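R.MvaI (PDB 2OA9) is a monomeric restriction endonuclease that recognizes its DNA target sequence asymmetrically and probably cleaves it with the help of bound metal ions. Local coordinates at residues A[122-134]-A[145-157]. Numbering follows the deposited sequence.
Sequences KIDIDWESQVVRL and DNSVYWSFDSLQN. With CD (cadmium ion), chain G.
Phe152, the first residue of helix 152-162, lays one ring face over the backbone of Gln130 in a CH-pi contact, Gln130 CA lying 3.7 Å from the Phe152 ring centroid and almost on its normal. A flat aromatic suits this place because its edge can at once meet Ile125 CG2 and the face of Trp127, an offset edge-to-face pair with planes at 87°. Gln130 and Val131 both face Asp126, a G1 beta bulge in the turn between strands 119-126 and 131-138. Phe152 N also donates to Gln130 O (2.9 Å), continuing the antiparallel pairing in which Val132 and Trp150 exchange backbone bonds. Valine's short branches fit close quarters: Val132 CG2 reaches Leu155 CD1 of the helix, and Val131 CG1 covers one face of the Tyr149 ring. With CG beside the backbone N (chi1 -61°), Arg133 runs extended to NE; NE and NH2 grip Asp126 OD2 side-on in a salt bridge, while NH1 donates to Asn146 O (2.9 Å). Replacing Arg133 by alanine is likely to leave the Asp126 carboxylate without this salt bridge and Asn146 O without this donor. One guanidinium thus satisfies a carboxylate and a carbonyl on the two flanking strands, consistent with fixing both about the central one.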
ATOM      1  N   LYS A 122       6.259 -18.615  -1.427  1.00 12.62           N
ATOM      2  CA  LYS A 122       7.185 -17.600  -0.906  1.00 12.43           C
ATOM      3  C   LYS A 122       7.555 -16.638  -2.029  1.00 13.31           C
ATOM      4  O   LYS A 122       7.629 -17.021  -3.189  1.00 14.21           O
ATOM      5  CB  LYS A 122       8.410 -18.261  -0.320  1.00 13.51           C
ATOM      6  CG  LYS A 122       9.309 -17.280   0.453  1.00 14.95           C
ATOM      7  CD  LYS A 122      10.307 -18.020   1.363  1.00 18.16           C
ATOM      8  CE  LYS A 122      11.241 -18.982   0.698  1.00 23.51           C
ATOM      9  NZ  LYS A 122      12.235 -18.334  -0.175  1.00 25.44           N
ATOM     10  N   ILE A 123       7.841 -15.388  -1.714  1.00 12.71           N
ATOM     11  CA  ILE A 123       8.416 -14.466  -2.705  1.00 12.96           C
ATOM     12  C   ILE A 123       9.941 -14.465  -2.558  1.00 12.94           C
ATOM     13  O   ILE A 123      10.489 -14.504  -1.457  1.00 13.50           O
ATOM     14  CB  ILE A 123       7.880 -13.039  -2.523  1.00 13.90           C
ATOM     15  CG1 ILE A 123       6.331 -13.009  -2.540  1.00 14.62           C
ATOM     16  CG2 ILE A 123       8.483 -12.079  -3.582  1.00 14.29           C
ATOM     17  CD1 ILE A 123       5.736 -13.359  -3.867  1.00 17.32           C
ATOM     18  N   ASP A 124      10.638 -14.528  -3.673  1.00 12.29           N
ATOM     19  CA  ASP A 124      12.092 -14.379  -3.688  1.00 12.02           C
ATOM     20  C   ASP A 124      12.478 -13.276  -4.671  1.00 13.15           C
ATOM     21  O   ASP A 124      11.981 -13.209  -5.797  1.00 15.07           O
ATOM     22  CB  ASP A 124      12.852 -15.712  -3.969  1.00 13.40           C
ATOM     23  CG  ASP A 124      14.302 -15.622  -3.664  1.00 14.50           C
ATOM     24  OD1 ASP A 124      14.667 -15.420  -2.470  1.00 15.67           O
ATOM     25  OD2 ASP A 124      15.178 -15.683  -4.559  1.00 17.76           O
ATOM     26  N   ILE A 125      13.404 -12.420  -4.264  1.00 13.72           N
ATOM     27  CA  ILE A 125      13.877 -11.367  -5.140  1.00 13.78           C
ATOM     28  C   ILE A 125      15.077 -11.865  -5.938  1.00 14.19           C
ATOM     29  O   ILE A 125      16.116 -12.179  -5.391  1.00 15.61           O
ATOM     30  CB  ILE A 125      14.227 -10.055  -4.365  1.00 14.41           C
ATOM     31  CG1 ILE A 125      13.169  -9.657  -3.341  1.00 14.68           C
ATOM     32  CG2 ILE A 125      14.446  -8.928  -5.370  1.00 14.30           C
ATOM     33  CD1 ILE A 125      11.756  -9.308  -3.883  1.00 14.65           C
ATOM     34  N   ASP A 126      14.922 -11.917  -7.256  1.00 14.74           N
ATOM     35  CA  ASP A 126      16.001 -12.268  -8.167  1.00 15.45           C
ATOM     36  C   ASP A 126      16.671 -10.957  -8.578  1.00 15.79           C
ATOM     37  O   ASP A 126      16.392 -10.435  -9.633  1.00 15.84           O
ATOM     38  CB  ASP A 126      15.399 -13.020  -9.357  1.00 14.84           C
ATOM     39  CG  ASP A 126      16.410 -13.594 -10.276  1.00 16.54           C
ATOM     40  OD1 ASP A 126      17.629 -13.208 -10.190  1.00 16.75           O
ATOM     41  OD2 ASP A 126      16.045 -14.428 -11.124  1.00 17.02           O
ATOM     42  N   TRP A 127      17.562 -10.463  -7.734  1.00 17.03           N
ATOM     43  CA  TRP A 127      18.137  -9.131  -7.929  1.00 17.80           C
ATOM     44  C   TRP A 127      18.917  -9.006  -9.249  1.00 19.27           C
ATOM     45  O   TRP A 127      18.880  -7.965  -9.909  1.00 19.46           O
ATOM     46  CB  TRP A 127      19.049  -8.758  -6.744  1.00 18.32           C
ATOM     47  CG  TRP A 127      18.326  -8.516  -5.438  1.00 17.21           C
ATOM     48  CD1 TRP A 127      18.174  -9.403  -4.392  1.00 15.61           C
ATOM     49  CD2 TRP A 127      17.669  -7.305  -5.023  1.00 17.63           C
ATOM     50  NE1 TRP A 127      17.447  -8.815  -3.389  1.00 15.72           N
ATOM     51  CE2 TRP A 127      17.144  -7.526  -3.738  1.00 15.95           C
ATOM     52  CE3 TRP A 127      17.492  -6.040  -5.601  1.00 16.82           C
ATOM     53  CZ2 TRP A 127      16.409  -6.560  -3.057  1.00 18.64           C
ATOM     54  CZ3 TRP A 127      16.779  -5.087  -4.902  1.00 17.45           C
ATOM     55  CH2 TRP A 127      16.268  -5.346  -3.657  1.00 17.82           C
ATOM     56  N   GLU A 128      19.623 -10.064  -9.627  1.00 19.82           N
ATOM     57  CA  GLU A 128      20.452 -10.027 -10.836  1.00 21.61           C
ATOM     58  C   GLU A 128      19.617  -9.946 -12.106  1.00 21.10           C
ATOM     59  O   GLU A 128      19.976  -9.266 -13.049  1.00 21.71           O
ATOM     60  CB  GLU A 128      21.384 -11.234 -10.903  1.00 23.29           C
ATOM     61  CG  GLU A 128      22.330 -11.240 -12.112  1.00 28.11           C
ATOM     62  CD  GLU A 128      23.346 -10.100 -12.137  1.00 33.81           C
ATOM     63  OE1 GLU A 128      23.575  -9.440 -11.086  1.00 38.15           O
ATOM     64  OE2 GLU A 128      23.949  -9.874 -13.218  1.00 38.65           O
ATOM     65  N   SER A 129      18.492 -10.647 -12.135  1.00 20.08           N
ATOM     66  CA  SER A 129      17.586 -10.574 -13.272  1.00 19.63           C
ATOM     67  C   SER A 129      16.564  -9.438 -13.126  1.00 17.92           C
ATOM     68  O   SER A 129      15.796  -9.196 -14.039  1.00 19.08           O
ATOM     69  CB  SER A 129      16.893 -11.920 -13.485  1.00 20.43           C
ATOM     70  OG  SER A 129      17.899 -12.891 -13.779  1.00 25.87           O
ATOM     71  N   GLN A 130      16.585  -8.742 -11.996  1.00 17.65           N
ATOM     72  CA  GLN A 130      15.636  -7.668 -11.719  1.00 18.19           C
ATOM     73  C   GLN A 130      14.209  -8.132 -11.874  1.00 16.47           C
ATOM     74  O   GLN A 130      13.407  -7.488 -12.544  1.00 15.67           O
ATOM     75  CB  GLN A 130      15.881  -6.465 -12.642  1.00 18.92           C
ATOM     76  CG  GLN A 130      17.284  -5.978 -12.687  1.00 23.72           C
ATOM     77  CD  GLN A 130      17.451  -4.701 -11.942  1.00 29.96           C
ATOM     78  OE1 GLN A 130      17.425  -3.617 -12.541  1.00 32.22           O
ATOM     79  NE2 GLN A 130      17.615  -4.803 -10.625  1.00 32.22           N
ATOM     80  N   VAL A 131      13.892  -9.276 -11.268  1.00 15.79           N
ATOM     81  CA  VAL A 131      12.499  -9.723 -11.183  1.00 14.91           C
ATOM     82  C   VAL A 131      12.198 -10.205  -9.760  1.00 14.28           C
ATOM     83  O   VAL A 131      13.067 -10.593  -9.024  1.00 14.92           O
ATOM     84  CB  VAL A 131      12.147 -10.822 -12.206  1.00 15.25           C
ATOM     85  CG1 VAL A 131      12.555 -10.374 -13.631  1.00 15.97           C
ATOM     86  CG2 VAL A 131      12.798 -12.132 -11.833  1.00 16.31           C
ATOM     87  N   VAL A 132      10.929 -10.161  -9.414  1.00 13.04           N
ATOM     88  CA  VAL A 132      10.394 -10.657  -8.152  1.00 13.00           C
ATOM     89  C   VAL A 132       9.646 -11.938  -8.472  1.00 12.87           C
ATOM     90  O   VAL A 132       8.648 -11.896  -9.217  1.00 13.50           O
ATOM     91  CB  VAL A 132       9.441  -9.599  -7.544  1.00 13.29           C
ATOM     92  CG1 VAL A 132       8.743 -10.101  -6.312  1.00 12.80           C
ATOM     93  CG2 VAL A 132      10.180  -8.305  -7.277  1.00 14.01           C
ATOM     94  N   ARG A 133      10.109 -13.066  -7.943  1.00 12.29           N
ATOM     95  CA  ARG A 133       9.554 -14.372  -8.265  1.00 11.99           C
ATOM     96  C   ARG A 133       8.644 -14.914  -7.200  1.00 12.39           C
ATOM     97  O   ARG A 133       8.908 -14.757  -5.993  1.00 11.86           O
ATOM     98  CB  ARG A 133      10.674 -15.390  -8.473  1.00 12.45           C
ATOM     99  CG  ARG A 133      11.602 -15.061  -9.573  1.00 13.04           C
ATOM    100  CD  ARG A 133      12.653 -16.116  -9.852  1.00 12.72           C
ATOM    101  NE  ARG A 133      13.489 -15.786 -11.016  1.00 14.63           N
ATOM    102  CZ  ARG A 133      13.155 -16.044 -12.284  1.00 13.63           C
ATOM    103  NH1 ARG A 133      12.020 -16.661 -12.597  1.00 16.19           N
ATOM    104  NH2 ARG A 133      13.961 -15.667 -13.268  1.00 18.54           N
ATOM    105  N   LEU A 134       7.572 -15.558  -7.656  1.00 12.69           N
ATOM    106  CA  LEU A 134       6.744 -16.412  -6.802  1.00 12.04           C
ATOM    107  C   LEU A 134       7.263 -17.839  -6.821  1.00 13.52           C
ATOM    108  O   LEU A 134       7.188 -18.508  -7.852  1.00 13.83           O
ATOM    109  CB  LEU A 134       5.274 -16.357  -7.263  1.00 12.81           C
ATOM    110  CG  LEU A 134       4.267 -17.190  -6.466  1.00 13.15           C
ATOM    111  CD1 LEU A 134       4.147 -16.630  -5.096  1.00 12.22           C
ATOM    112  CD2 LEU A 134       2.959 -17.182  -7.132  1.00 15.12           C
ATOM    113  N   ASP A 145       8.297 -24.759  -8.749  1.00 12.58           N
ATOM    114  CA  ASP A 145       8.073 -23.716  -9.761  1.00 13.26           C
ATOM    115  C   ASP A 145       8.479 -22.379  -9.215  1.00 13.70           C
ATOM    116  O   ASP A 145       7.986 -21.995  -8.155  1.00 16.05           O
ATOM    117  CB  ASP A 145       6.574 -23.714 -10.090  1.00 13.19           C
ATOM    118  CG  ASP A 145       6.163 -22.777 -11.226  1.00 13.90           C
ATOM    119  OD1 ASP A 145       7.008 -22.280 -11.981  1.00 15.73           O
ATOM    120  OD2 ASP A 145       4.948 -22.580 -11.482  1.00 17.30           O
ATOM    121  N   ASN A 146       9.293 -21.648  -9.964  1.00 13.45           N
ATOM    122  CA  ASN A 146       9.594 -20.250  -9.660  1.00 12.86           C
ATOM    123  C   ASN A 146       9.527 -19.398 -10.941  1.00 14.00           C
ATOM    124  O   ASN A 146      10.184 -18.353 -11.059  1.00 15.54           O
ATOM    125  CB  ASN A 146      10.929 -20.110  -8.924  1.00 12.79           C
ATOM    126  CG  ASN A 146      12.087 -20.480  -9.764  1.00 14.90           C
ATOM    127  OD1 ASN A 146      11.955 -21.055 -10.850  1.00 15.58           O
ATOM    128  ND2 ASN A 146      13.273 -20.158  -9.245  1.00 16.38           N
ATOM    129  N   SER A 147       8.702 -19.820 -11.880  1.00 14.18           N
ATOM    130  CA  SER A 147       8.561 -19.159 -13.176  1.00 14.48           C
ATOM    131  C   SER A 147       7.764 -17.883 -13.199  1.00 14.30           C
ATOM    132  O   SER A 147       7.984 -17.036 -14.102  1.00 15.56           O
ATOM    133  CB  SER A 147       8.002 -20.141 -14.208  1.00 14.77           C
ATOM    134  OG  SER A 147       6.638 -20.441 -13.955  1.00 18.48           O
ATOM    135  N   VAL A 148       6.857 -17.716 -12.251  1.00 13.56           N
ATOM    136  CA  VAL A 148       5.971 -16.574 -12.221  1.00 13.23           C
ATOM    137  C   VAL A 148       6.708 -15.395 -11.595  1.00 13.22           C
ATOM    138  O   VAL A 148       7.326 -15.534 -10.526  1.00 14.81           O
ATOM    139  CB  VAL A 148       4.650 -16.910 -11.450  1.00 15.28           C
ATOM    140  CG1 VAL A 148       3.836 -15.675 -11.309  1.00 16.08           C
ATOM    141  CG2 VAL A 148       3.846 -18.022 -12.171  1.00 15.21           C
ATOM    142  N   TYR A 149       6.687 -14.240 -12.268  1.00 14.45           N
ATOM    143  CA  TYR A 149       7.432 -13.085 -11.760  1.00 13.79           C
ATOM    144  C   TYR A 149       6.846 -11.780 -12.181  1.00 14.22           C
ATOM    145  O   TYR A 149       6.069 -11.714 -13.125  1.00 14.52           O
ATOM    146  CB  TYR A 149       8.939 -13.143 -12.130  1.00 15.05           C
ATOM    147  CG  TYR A 149       9.305 -12.931 -13.597  1.00 16.13           C
ATOM    148  CD1 TYR A 149       9.231 -11.682 -14.186  1.00 18.14           C
ATOM    149  CD2 TYR A 149       9.807 -13.977 -14.344  1.00 20.47           C
ATOM    150  CE1 TYR A 149       9.624 -11.484 -15.505  1.00 17.81           C
ATOM    151  CE2 TYR A 149      10.199 -13.800 -15.665  1.00 19.25           C
ATOM    152  CZ  TYR A 149      10.099 -12.557 -16.238  1.00 20.17           C
ATOM    153  OH  TYR A 149      10.455 -12.454 -17.565  1.00 23.16           O
ATOM    154  N   TRP A 150       7.248 -10.751 -11.461  1.00 14.42           N
ATOM    155  CA  TRP A 150       6.969  -9.344 -11.761  1.00 14.80           C
ATOM    156  C   TRP A 150       8.288  -8.709 -12.071  1.00 15.86           C
ATOM    157  O   TRP A 150       9.216  -8.808 -11.271  1.00 15.89           O
ATOM    158  CB  TRP A 150       6.372  -8.605 -10.534  1.00 14.53           C
ATOM    159  CG  TRP A 150       5.030  -9.048 -10.079  1.00 15.70           C
ATOM    160  CD1 TRP A 150       3.835  -8.458 -10.371  1.00 16.21           C
ATOM    161  CD2 TRP A 150       4.726 -10.165  -9.241  1.00 15.34           C
ATOM    162  NE1 TRP A 150       2.806  -9.119  -9.752  1.00 15.94           N
ATOM    163  CE2 TRP A 150       3.320 -10.200  -9.075  1.00 15.94           C
ATOM    164  CE3 TRP A 150       5.492 -11.167  -8.634  1.00 17.00           C
ATOM    165  CZ2 TRP A 150       2.693 -11.189  -8.324  1.00 18.87           C
ATOM    166  CZ3 TRP A 150       4.873 -12.129  -7.889  1.00 15.82           C
ATOM    167  CH2 TRP A 150       3.477 -12.137  -7.730  1.00 17.98           C
ATOM    168  N   SER A 151       8.433  -8.054 -13.210  1.00 15.45           N
ATOM    169  CA  SER A 151       9.669  -7.334 -13.447  1.00 15.73           C
ATOM    170  C   SER A 151       9.824  -6.110 -12.566  1.00 15.34           C
ATOM    171  O   SER A 151       8.827  -5.483 -12.179  1.00 15.98           O
ATOM    172  CB  SER A 151       9.734  -6.878 -14.920  1.00 15.54           C
ATOM    173  OG  SER A 151       8.687  -5.970 -15.215  1.00 19.35           O
ATOM    174  N   PHE A 152      11.057  -5.732 -12.258  1.00 16.02           N
ATOM    175  CA  PHE A 152      11.277  -4.503 -11.505  1.00 17.45           C
ATOM    176  C   PHE A 152      10.684  -3.304 -12.257  1.00 18.10           C
ATOM    177  O   PHE A 152      10.144  -2.410 -11.636  1.00 18.22           O
ATOM    178  CB  PHE A 152      12.774  -4.218 -11.285  1.00 16.32           C
ATOM    179  CG  PHE A 152      13.437  -4.960 -10.122  1.00 16.25           C
ATOM    180  CD1 PHE A 152      14.653  -4.515  -9.616  1.00 17.67           C
ATOM    181  CD2 PHE A 152      12.869  -6.079  -9.557  1.00 17.43           C
ATOM    182  CE1 PHE A 152      15.281  -5.179  -8.577  1.00 18.03           C
ATOM    183  CE2 PHE A 152      13.502  -6.756  -8.546  1.00 15.99           C
ATOM    184  CZ  PHE A 152      14.698  -6.309  -8.037  1.00 18.66           C
ATOM    185  N   ASP A 153      10.793  -3.278 -13.586  1.00 19.90           N
ATOM    186  CA  ASP A 153      10.287  -2.131 -14.345  1.00 20.45           C
ATOM    187  C   ASP A 153       8.776  -1.994 -14.224  1.00 20.27           C
ATOM    188  O   ASP A 153       8.263  -0.884 -14.139  1.00 21.84           O
ATOM    189  CB  ASP A 153      10.710  -2.237 -15.827  1.00 21.11           C
ATOM    190  CG  ASP A 153      12.186  -1.939 -16.020  1.00 25.65           C
ATOM    191  OD1 ASP A 153      12.696  -2.115 -17.147  1.00 33.38           O
ATOM    192  OD2 ASP A 153      12.916  -1.530 -15.086  1.00 30.61           O
ATOM    193  N   SER A 154       8.066  -3.114 -14.189  1.00 18.86           N
ATOM    194  CA  SER A 154       6.624  -3.084 -14.035  1.00 19.41           C
ATOM    195  C   SER A 154       6.251  -2.510 -12.678  1.00 18.66           C
ATOM    196  O   SER A 154       5.289  -1.761 -12.567  1.00 19.15           O
ATOM    197  CB  SER A 154       5.991  -4.454 -14.250  1.00 19.80           C
ATOM    198  OG  SER A 154       6.175  -5.360 -13.166  1.00 25.87           O
ATOM    199  N   LEU A 155       6.999  -2.901 -11.659  1.00 18.56           N
ATOM    200  CA  LEU A 155       6.718  -2.452 -10.303  1.00 17.70           C
ATOM    201  C   LEU A 155       7.053  -0.992 -10.167  1.00 18.02           C
ATOM    202  O   LEU A 155       6.322  -0.249  -9.537  1.00 17.51           O
ATOM    203  CB  LEU A 155       7.493  -3.294  -9.276  1.00 16.84           C
ATOM    204  CG  LEU A 155       7.101  -4.773  -9.275  1.00 16.68           C
ATOM    205  CD1 LEU A 155       8.023  -5.483  -8.305  1.00 20.80           C
ATOM    206  CD2 LEU A 155       5.639  -5.030  -8.959  1.00 17.87           C
ATOM    207  N   GLN A 156       8.151  -0.574 -10.784  1.00 19.91           N
ATOM    208  CA  GLN A 156       8.520   0.833 -10.837  1.00 21.37           C
ATOM    209  C   GLN A 156       7.437   1.694 -11.487  1.00 21.25           C
ATOM    210  O   GLN A 156       7.095   2.759 -10.965  1.00 20.53           O
ATOM    211  CB  GLN A 156       9.814   1.006 -11.611  1.00 22.49           C
ATOM    212  CG  GLN A 156      10.299   2.438 -11.624  1.00 26.51           C
ATOM    213  CD  GLN A 156      11.754   2.525 -11.246  1.00 31.76           C
ATOM    214  OE1 GLN A 156      12.073   2.666 -10.075  1.00 34.33           O
ATOM    215  NE2 GLN A 156      12.646   2.397 -12.234  1.00 35.63           N
ATOM    216  N   ASN A 157       6.869   1.196 -12.582  1.00 21.01           N
ATOM    217  CA  ASN A 157       5.812   1.883 -13.290  1.00 21.58           C
ATOM    218  C   ASN A 157       4.560   2.017 -12.422  1.00 20.09           C
ATOM    219  O   ASN A 157       3.947   3.064 -12.422  1.00 20.74           O
ATOM    220  CB  ASN A 157       5.475   1.162 -14.607  1.00 21.88           C
ATOM    221  CG  ASN A 157       4.278   1.764 -15.306  1.00 25.67           C
ATOM    222  OD1 ASN A 157       3.228   1.131 -15.431  1.00 31.17           O
ATOM    223  ND2 ASN A 157       4.436   3.008 -15.780  1.00 28.92           N
TER
HETATM  224 CD    CD G 904      16.941 -15.594  -2.666  1.00 24.41          CD
HETATM  225  O   HOH W   1      17.176 -13.495  -3.399  1.00 27.75           O
HETATM  226  O   HOH W   2      10.858 -17.392 -15.317  1.00 30.27           O
HETATM  227  O   HOH W   3       6.109 -19.689 -10.021  1.00 18.89           O